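Local coordinates for YfdX protein (Salmonella enterica I, PDB 6A02) that has no established biochemical activity but is implicated, in Salmonella Typhi, in both the response to antibiotic stress and virulence, at residues G19-A24 against T59-Y64; R26-S31 against S164-I169; A48-L53 against K141-A146; G115-L120 against V125-N130. All coordinates share one frame; numbering follows the deposited sequence.

Overall arrangement
Contacts 2 and 3 lie among the helices and contact 1 beside them; contact 4 lies across the chain's centre from contacts 2 and 3. Contacts 1 and 2 use successive parts of helix 19-36, with centres about 15 Å apart. Contact 3 joins helices 40-54 and 136-151; its centre is about 10 Å from that of contact 2, which it touches where I28 meets V143, and about 14 Å from that of contact 1, where W61 packs on L53. Contact 4 joins helix 113-122 to strand 125-135, its nearest atoms about 20 Å from contact 3. Bound sodium ions lie about 5 Å from G29 in contact 2 and about 9 Å from V127 in contact 4.

Contact 1: G19-A24 against T59-Y64; sequences GQAWQA and TDWNLY
Q20 and T59 meet through their polar ends: hydroxyl OG1 of T59 donates to the amide oxygen OE1 of Q20 at 2.6 Å. The donor lies in the carbonyl plane at a C=O...donor angle of 123°, using one lone pair of the amide oxygen in nearly trigonal fashion. Q20 has CG beside the backbone N (chi1 -72°) and its chain extended beyond, which carries the amide out from helix 19-36 to overlap the end of T59 side by side. T59 sets its branches to different tasks. With OG1 beside the backbone N (chi1 -63°), the hydroxyl takes the amide, while the methyl CG2 lies 3.5 Å above the indole plane of W61, over its centre, and 3.6 Å from OE1 of Q20. A threonine suits the spot because it brings a donor and a small apolar face together.

W61, in the short 3-10 turn 61-64, extends the far end of its ring toward the helix. Its CZ3 is 4.3 Å from CB of A21, which touches the indole at its edge, near the ring plane; the short side chain of alanine lets the ring come this close to the helix. A21 also packs on I79 and I81 of strand 77-89.

The amide of Q20 has its other end engaged too, since NE2 donates to D56 OD2, while W61 NE1 donates to the backbone oxygen of D56 and R140 makes a cation-pi contact with the indole. With donor and acceptor both committed, the amide cannot flip without losing bonds, and its orientation is probably fixed where the loop after helix 40-54 packs against helix 19-36.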
# COMPACT_ATOMS: atom_id res chain seq x y z
N GLY A 19 12.83 7.16 16.25
CA GLY A 19 11.88 8.22 15.95
C GLY A 19 12.48 9.32 15.09
O GLY A 19 11.76 9.96 14.31
N GLN A 20 13.79 9.55 15.21
CA GLN A 20 14.43 10.55 14.36
C GLN A 20 14.39 10.13 12.90
O GLN A 20 14.11 10.95 12.02
CB GLN A 20 15.88 10.77 14.78
CG GLN A 20 16.07 11.52 16.09
CD GLN A 20 17.52 11.56 16.49
OE1 GLN A 20 18.16 10.51 16.64
NE2 GLN A 20 18.07 12.76 16.65
N ALA A 21 14.68 8.86 12.62
CA ALA A 21 14.66 8.40 11.23
C ALA A 21 13.25 8.35 10.69
O ALA A 21 13.04 8.59 9.49
CB ALA A 21 15.33 7.03 11.11
N TRP A 22 12.26 8.04 11.53
CA TRP A 22 10.88 8.13 11.07
C TRP A 22 10.55 9.56 10.64
O TRP A 22 9.99 9.77 9.56
CB TRP A 22 9.91 7.64 12.16
CG TRP A 22 8.54 7.47 11.60
CD1 TRP A 22 8.04 6.35 11.00
CD2 TRP A 22 7.52 8.45 11.56
NE1 TRP A 22 6.75 6.58 10.59
CE2 TRP A 22 6.40 7.86 10.93
CE3 TRP A 22 7.42 9.76 12.01
CZ2 TRP A 22 5.22 8.54 10.73
CZ3 TRP A 22 6.24 10.44 11.81
CH2 TRP A 22 5.15 9.83 11.18
N GLN A 23 10.92 10.55 11.46
CA GLN A 23 10.64 11.93 11.10
C GLN A 23 11.43 12.35 9.87
O GLN A 23 10.93 13.15 9.07
CB GLN A 23 10.95 12.84 12.29
CG GLN A 23 10.59 14.31 12.06
CD GLN A 23 9.10 14.49 11.85
OE1 GLN A 23 8.29 13.92 12.58
NE2 GLN A 23 8.73 15.25 10.82
N ALA A 24 12.64 11.82 9.71
CA ALA A 24 13.43 12.12 8.52
C ALA A 24 12.71 11.65 7.27
O ALA A 24 12.67 12.37 6.26
CB ALA A 24 14.81 11.47 8.63
N THR A 59 23.32 10.43 18.42
CA THR A 59 22.51 9.23 18.36
C THR A 59 23.40 8.01 18.15
O THR A 59 24.32 8.03 17.33
CB THR A 59 21.52 9.35 17.20
OG1 THR A 59 20.63 10.44 17.47
CG2 THR A 59 20.70 8.06 17.04
N ASP A 60 23.12 6.96 18.91
CA ASP A 60 23.81 5.68 18.76
C ASP A 60 23.00 4.85 17.78
O ASP A 60 22.05 4.16 18.14
CB ASP A 60 23.92 5.00 20.12
CG ASP A 60 24.59 3.64 20.04
OD1 ASP A 60 25.02 3.23 18.94
OD2 ASP A 60 24.66 2.97 21.08
N TRP A 61 23.40 4.91 16.51
CA TRP A 61 22.62 4.26 15.46
C TRP A 61 22.63 2.74 15.56
O TRP A 61 21.72 2.09 15.04
CB TRP A 61 23.08 4.77 14.09
CG TRP A 61 22.76 6.22 13.94
CD1 TRP A 61 23.60 7.28 14.08
CD2 TRP A 61 21.46 6.77 13.67
NE1 TRP A 61 22.92 8.46 13.91
CE2 TRP A 61 21.60 8.17 13.65
CE3 TRP A 61 20.20 6.21 13.44
CZ2 TRP A 61 20.52 9.03 13.41
CZ3 TRP A 61 19.13 7.06 13.21
CH2 TRP A 61 19.29 8.45 13.19
N ASN A 62 23.62 2.15 16.25
CA ASN A 62 23.63 0.71 16.45
C ASN A 62 22.36 0.22 17.14
O ASN A 62 21.95 -0.93 16.92
CB ASN A 62 24.83 0.30 17.31
CG ASN A 62 26.16 0.67 16.71
OD1 ASN A 62 26.59 0.08 15.72
ND2 ASN A 62 26.83 1.65 17.31
N LEU A 63 21.74 1.07 17.96
CA LEU A 63 20.58 0.64 18.74
C LEU A 63 19.40 0.25 17.87
O LEU A 63 18.53 -0.51 18.32
CB LEU A 63 20.14 1.77 19.68
CG LEU A 63 21.16 2.20 20.73
CD1 LEU A 63 20.60 3.33 21.57
CD2 LEU A 63 21.54 1.02 21.59
N TYR A 64 19.34 0.75 16.63
CA TYR A 64 18.16 0.58 15.78
C TYR A 64 18.36 -0.45 14.68
O TYR A 64 17.43 -0.71 13.91
CB TYR A 64 17.77 1.92 15.17
CG TYR A 64 17.78 3.04 16.17
CD1 TYR A 64 16.79 3.14 17.14
CD2 TYR A 64 18.79 3.99 16.17
CE1 TYR A 64 16.81 4.17 18.08
CE2 TYR A 64 18.82 5.02 17.09
CZ TYR A 64 17.83 5.10 18.04
OH TYR A 64 17.86 6.13 18.96

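Contact 2: R26-S31 against S164-I169; sequences RDIGMS and SAQDGI
Q166 reaches across from helix 155-167 to I28 and G29 of helix 19-36. Its CB does not point straight at the other helix, but the chain, with CG beside the backbone N (chi1 -69°) and extended beyond it, brings the end nearer. CG is the first atom to touch, lying 4.1 Å from the methyl CG2 of I28, as Q166 runs alongside I28 with the two chains pointing opposite ways. CD comes next, 3.9 Å from CA of G29. The tip, OE1, comes to 3.3 Å from the same G29 CA, a tight approach to bare helix backbone that a residue lacking a side chain permits. The two helices are packed together with helix 136-151 in the helical, bundle-like part of the chain, where I28 also packs on T139 and L162. On the more deeply buried side, CD1 of I28 meets CB of A165 at 4.3 Å, a branched chain reaching over to a short one that sits close to its own helix. A bound sodium ion lies about 5 Å from G29, and elsewhere on the same segment R26 and M30 meet the second subunit, where R26 NH1 is hydrogen-bonded to OD1 of N82 of that subunit.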
# COMPACT_ATOMS: atom_id res chain seq x y z
N ARG A 26 9.48 11.28 6.91
CA ARG A 26 8.36 12.20 6.73
C ARG A 26 8.84 13.50 6.08
O ARG A 26 8.23 14.00 5.12
CB ARG A 26 7.72 12.44 8.10
CG ARG A 26 6.84 13.65 8.24
CD ARG A 26 5.65 13.62 7.32
NE ARG A 26 4.70 14.65 7.72
CZ ARG A 26 3.66 15.03 6.99
NH1 ARG A 26 3.45 14.48 5.81
NH2 ARG A 26 2.83 15.98 7.44
N ASP A 27 9.98 14.02 6.54
CA ASP A 27 10.53 15.25 5.96
C ASP A 27 10.92 15.05 4.49
O ASP A 27 10.76 15.97 3.68
CB ASP A 27 11.75 15.71 6.76
CG ASP A 27 11.39 16.23 8.14
OD1 ASP A 27 10.18 16.42 8.43
OD2 ASP A 27 12.34 16.46 8.92
N ILE A 28 11.45 13.88 4.15
CA ILE A 28 11.84 13.57 2.77
C ILE A 28 10.63 13.63 1.84
O ILE A 28 10.70 14.20 0.74
CB ILE A 28 12.55 12.20 2.73
CG1 ILE A 28 13.97 12.31 3.27
CG2 ILE A 28 12.57 11.61 1.32
CD1 ILE A 28 14.60 10.96 3.52
N GLY A 29 9.51 13.05 2.26
CA GLY A 29 8.31 13.12 1.44
C GLY A 29 7.78 14.53 1.27
O GLY A 29 7.39 14.93 0.17
N MET A 30 7.77 15.31 2.36
CA MET A 30 7.30 16.69 2.27
C MET A 30 8.24 17.51 1.39
O MET A 30 7.78 18.34 0.59
CB MET A 30 7.20 17.30 3.67
CG MET A 30 6.12 16.67 4.55
SD MET A 30 5.85 17.57 6.10
CE MET A 30 5.82 19.22 5.39
N SER A 31 9.54 17.26 1.50
CA SER A 31 10.51 17.96 0.66
C SER A 31 10.21 17.72 -0.81
O SER A 31 10.18 18.66 -1.61
CB SER A 31 11.92 17.50 1.02
OG SER A 31 12.90 18.09 0.18
N SER A 164 13.39 7.72 -4.45
CA SER A 164 14.16 6.50 -4.26
C SER A 164 14.35 6.19 -2.78
O SER A 164 14.22 5.03 -2.37
CB SER A 164 15.51 6.62 -4.95
OG SER A 164 16.23 5.41 -4.78
N ALA A 165 14.63 7.21 -1.97
CA ALA A 165 14.73 6.97 -0.53
C ALA A 165 13.43 6.40 0.03
O ALA A 165 13.45 5.46 0.83
CB ALA A 165 15.13 8.25 0.20
N GLN A 166 12.30 6.96 -0.38
CA GLN A 166 11.01 6.46 0.10
C GLN A 166 10.76 5.04 -0.39
O GLN A 166 10.20 4.21 0.35
CB GLN A 166 9.89 7.37 -0.39
CG GLN A 166 9.89 8.73 0.25
CD GLN A 166 8.72 9.57 -0.20
OE1 GLN A 166 7.87 9.95 0.60
NE2 GLN A 166 8.67 9.85 -1.51
N ASP A 167 11.12 4.75 -1.63
CA ASP A 167 10.91 3.42 -2.17
C ASP A 167 11.79 2.38 -1.50
O ASP A 167 11.52 1.18 -1.63
CB ASP A 167 11.18 3.40 -3.67
CG ASP A 167 10.13 4.12 -4.47
OD1 ASP A 167 9.02 4.33 -3.94
OD2 ASP A 167 10.42 4.47 -5.63
N GLY A 168 12.83 2.82 -0.78
CA GLY A 168 13.69 1.93 -0.04
C GLY A 168 13.14 1.49 1.30
O GLY A 168 13.73 0.62 1.94
N ILE A 169 12.01 2.06 1.73
CA ILE A 169 11.34 1.57 2.93
C ILE A 169 10.83 0.17 2.67
O ILE A 169 10.14 -0.08 1.67
CB ILE A 169 10.17 2.49 3.29
CG1 ILE A 169 10.65 3.90 3.64
CG2 ILE A 169 9.38 1.88 4.43
CD1 ILE A 169 9.53 4.90 3.73

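Contact 3: A48-L53 against K141-A146; sequences AQAEKL and KDVTTA
Hydroxyl OG1 of T144 donates to carboxylate oxygen OE2 of E51 at 2.8 Å, the one direct polar bond between helix 40-54 and helix 136-151 in these segments. The hydroxyl arrives on the anti side of OE2, 17° out of the carboxylate plane. OG1 also makes a weak hydrogen bond to R140 O in its own helix. E51 reaches T144 with CG anti to the backbone N (chi1 -172°) and the rest of the chain extended, an unfolded side chain long enough to cross to the other helix, while T144 meets it with a short branch.

Next to the polar pair, V143 makes the apolar contact. Its CG1 lies 3.7 Å from the backbone N of E51 and 3.8 Å from CB of E51, and the same methyl is 4.3 Å from CB of A50. A beta-branched side chain suits this place because one methyl can rest on a helix surface kept low by alanine. The segment axes approach to 9.3 Å at an angle of 142° between their N-to-C directions, so the helices run roughly antiparallel. On its other side helix 136-151 contacts a third subunit, K141 NZ forming a salt bridge to D90 of that subunit.

A carboxylate taken by a neutral hydroxyl gives an oriented, partly exposed link at the margin of an apolar pairing, which would, if anything, favour the ionised form of E51.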
# COMPACT_ATOMS: atom_id res chain seq x y z
N ALA A 48 17.20 19.41 4.57
CA ALA A 48 18.25 19.70 5.54
C ALA A 48 17.89 19.17 6.92
O ALA A 48 18.75 18.65 7.64
CB ALA A 48 18.54 21.20 5.59
N GLN A 49 16.62 19.29 7.31
CA GLN A 49 16.21 18.72 8.58
C GLN A 49 16.36 17.20 8.57
O GLN A 49 16.84 16.61 9.54
CB GLN A 49 14.78 19.10 8.94
CG GLN A 49 14.52 20.60 9.17
CD GLN A 49 13.04 20.92 9.30
OE1 GLN A 49 12.18 20.06 9.10
NE2 GLN A 49 12.73 22.17 9.63
N ALA A 50 15.96 16.56 7.47
CA ALA A 50 16.13 15.11 7.37
C ALA A 50 17.60 14.73 7.48
O ALA A 50 17.94 13.73 8.13
CB ALA A 50 15.53 14.61 6.06
N GLU A 51 18.48 15.49 6.82
CA GLU A 51 19.91 15.21 6.90
C GLU A 51 20.41 15.31 8.33
O GLU A 51 21.17 14.44 8.79
CB GLU A 51 20.67 16.17 5.99
CG GLU A 51 22.15 15.83 5.85
CD GLU A 51 22.91 16.83 4.99
OE1 GLU A 51 22.67 18.05 5.14
OE2 GLU A 51 23.75 16.40 4.17
N LYS A 52 19.98 16.34 9.07
CA LYS A 52 20.44 16.48 10.45
C LYS A 52 19.92 15.34 11.32
O LYS A 52 20.64 14.82 12.17
CB LYS A 52 20.03 17.84 11.01
CG LYS A 52 20.87 18.98 10.48
CD LYS A 52 20.56 20.30 11.17
CE LYS A 52 21.66 21.30 10.88
NZ LYS A 52 21.92 21.42 9.42
N LEU A 53 18.67 14.92 11.10
CA LEU A 53 18.12 13.82 11.88
C LEU A 53 18.86 12.51 11.64
O LEU A 53 19.17 11.78 12.58
CB LEU A 53 16.62 13.66 11.59
CG LEU A 53 15.68 14.75 12.11
CD1 LEU A 53 14.36 14.73 11.36
CD2 LEU A 53 15.42 14.59 13.60
N LYS A 141 22.79 8.93 1.96
CA LYS A 141 23.36 9.37 0.68
C LYS A 141 22.31 9.99 -0.22
O LYS A 141 22.57 11.00 -0.87
CB LYS A 141 24.06 8.20 -0.02
CG LYS A 141 24.76 8.60 -1.32
CD LYS A 141 25.56 7.43 -1.89
CE LYS A 141 26.18 7.78 -3.24
NZ LYS A 141 26.75 6.57 -3.89
N ASP A 142 21.11 9.41 -0.28
CA ASP A 142 20.03 10.02 -1.05
C ASP A 142 19.76 11.45 -0.60
O ASP A 142 19.59 12.35 -1.42
CB ASP A 142 18.74 9.20 -0.91
CG ASP A 142 18.78 7.85 -1.59
OD1 ASP A 142 19.66 7.61 -2.45
OD2 ASP A 142 17.89 7.02 -1.27
N VAL A 143 19.70 11.68 0.72
CA VAL A 143 19.36 13.01 1.22
C VAL A 143 20.46 14.00 0.92
O VAL A 143 20.21 15.10 0.41
CB VAL A 143 19.03 12.96 2.72
CG1 VAL A 143 18.78 14.37 3.26
CG2 VAL A 143 17.82 12.09 2.94
N THR A 144 21.71 13.64 1.24
CA THR A 144 22.81 14.56 1.02
C THR A 144 22.97 14.87 -0.46
O THR A 144 23.20 16.03 -0.84
CB THR A 144 24.10 13.98 1.60
OG1 THR A 144 23.95 13.85 3.02
CG2 THR A 144 25.27 14.91 1.30
N THR A 145 22.84 13.85 -1.31
CA THR A 145 22.97 14.07 -2.74
C THR A 145 21.80 14.90 -3.27
O THR A 145 22.00 15.78 -4.12
CB THR A 145 23.11 12.74 -3.49
OG1 THR A 145 24.18 11.98 -2.91
CG2 THR A 145 23.42 13.00 -4.95
N ALA A 146 20.59 14.66 -2.76
CA ALA A 146 19.46 15.48 -3.20
C ALA A 146 19.66 16.95 -2.85
O ALA A 146 19.34 17.83 -3.65
CB ALA A 146 18.15 14.96 -2.59

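Contact 4: G115-L120 against V125-N130; sequences GTIEAL and VSVIEN
L120 and I117, one turn apart on helix 113-122, both bear on V127 of strand 125-135. The methyl CG2 of V127 is the bump: it sits between the ends of the two helix side chains, 3.8 Å from L120 CD1 and 3.9 Å from I117 CD1. I117 sets CD1 there by bending its chain at chi2 (-54°), so that its end lies across V127 at about a right angle, whereas L120 crosses the same valine at a slant. Leucine and isoleucine suit these places because each can send a methyl well beyond its own helix out to the strand, and the compact, branched valine fits the hollow between their two CD1 methyls. Nearer the turn, CB of V125 lies 4.0 Å from CB of L120, so at this end the chain is packed almost backbone to backbone.

The polar edges are also matched. V125 N donates to L120 O at 2.8 Å. A water links the two backbones, donating to I117 O and V125 O, each at 2.8 Å.

Helix segment and strand run at 140° to each other, their axes 7.7 Å apart at closest, a tight helix-turn-strand reversal. Around it, L120 packs on A104 of helix 94-109 and V127 on I85 of strand 77-89; V125 meets V87 of that same strand, and Y156 of the second subunit packs on both L120 and V125.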
# COMPACT_ATOMS: atom_id res chain seq x y z
N GLY A 115 1.80 -13.16 27.65
CA GLY A 115 0.46 -13.58 28.04
C GLY A 115 -0.61 -13.02 27.13
O GLY A 115 -1.65 -13.66 26.92
N THR A 116 -0.40 -11.81 26.59
CA THR A 116 -1.34 -11.24 25.63
C THR A 116 -1.40 -12.07 24.36
O THR A 116 -2.48 -12.44 23.89
CB THR A 116 -0.95 -9.79 25.32
OG1 THR A 116 -1.01 -9.02 26.52
CG2 THR A 116 -1.89 -9.19 24.28
N ILE A 117 -0.23 -12.39 23.80
CA ILE A 117 -0.17 -13.22 22.60
C ILE A 117 -0.85 -14.56 22.84
O ILE A 117 -1.62 -15.04 22.00
CB ILE A 117 1.29 -13.38 22.13
CG1 ILE A 117 1.92 -12.01 21.87
CG2 ILE A 117 1.36 -14.26 20.89
CD1 ILE A 117 1.11 -11.14 20.92
N GLU A 118 -0.59 -15.17 24.00
CA GLU A 118 -1.16 -16.49 24.26
C GLU A 118 -2.67 -16.42 24.47
O GLU A 118 -3.41 -17.28 23.98
CB GLU A 118 -0.43 -17.17 25.42
CG GLU A 118 0.96 -17.70 25.02
CD GLU A 118 0.94 -18.55 23.75
OE1 GLU A 118 0.08 -19.46 23.64
OE2 GLU A 118 1.79 -18.32 22.85
N ALA A 119 -3.15 -15.40 25.18
CA ALA A 119 -4.59 -15.24 25.35
C ALA A 119 -5.28 -14.95 24.02
O ALA A 119 -6.39 -15.44 23.76
CB ALA A 119 -4.90 -14.14 26.36
N LEU A 120 -4.64 -14.16 23.15
CA LEU A 120 -5.23 -13.89 21.85
C LEU A 120 -5.33 -15.15 21.01
O LEU A 120 -6.30 -15.33 20.26
CB LEU A 120 -4.46 -12.78 21.13
CG LEU A 120 -4.72 -11.38 21.72
CD1 LEU A 120 -3.81 -10.35 21.07
CD2 LEU A 120 -6.18 -10.98 21.55
N VAL A 125 -6.98 -15.48 17.53
CA VAL A 125 -6.35 -14.30 16.94
C VAL A 125 -4.85 -14.53 16.88
O VAL A 125 -4.21 -14.76 17.91
CB VAL A 125 -6.67 -13.03 17.76
CG1 VAL A 125 -6.08 -11.80 17.10
CG2 VAL A 125 -8.19 -12.88 17.94
N SER A 126 -4.29 -14.48 15.67
CA SER A 126 -2.84 -14.46 15.53
C SER A 126 -2.37 -13.01 15.41
O SER A 126 -3.11 -12.13 14.96
CB SER A 126 -2.38 -15.27 14.33
OG SER A 126 -2.89 -14.73 13.13
N VAL A 127 -1.12 -12.77 15.81
CA VAL A 127 -0.54 -11.43 15.83
C VAL A 127 0.72 -11.44 14.98
O VAL A 127 1.59 -12.30 15.15
CB VAL A 127 -0.21 -10.96 17.26
CG1 VAL A 127 0.45 -9.59 17.23
CG2 VAL A 127 -1.49 -10.90 18.08
N ILE A 128 0.83 -10.46 14.08
CA ILE A 128 2.01 -10.24 13.26
C ILE A 128 2.50 -8.83 13.55
O ILE A 128 1.70 -7.90 13.62
CB ILE A 128 1.67 -10.40 11.77
CG1 ILE A 128 1.41 -11.87 11.42
CG2 ILE A 128 2.77 -9.81 10.88
CD1 ILE A 128 2.66 -12.70 11.37
N GLU A 129 3.81 -8.68 13.73
CA GLU A 129 4.40 -7.36 13.92
C GLU A 129 5.05 -6.92 12.61
O GLU A 129 5.88 -7.65 12.05
CB GLU A 129 5.43 -7.38 15.05
CG GLU A 129 6.01 -6.03 15.31
CD GLU A 129 7.10 -6.03 16.35
OE1 GLU A 129 7.88 -7.01 16.42
OE2 GLU A 129 7.20 -5.03 17.09
N ASN A 130 4.68 -5.72 12.14
CA ASN A 130 5.21 -5.18 10.89
C ASN A 130 6.24 -4.11 11.24
O ASN A 130 5.89 -3.05 11.76
CB ASN A 130 4.10 -4.55 10.05
CG ASN A 130 2.93 -5.46 9.89
OD1 ASN A 130 3.01 -6.50 9.25
ND2 ASN A 130 1.79 -5.06 10.47
O HOH W 1 -1.82 -14.38 19.26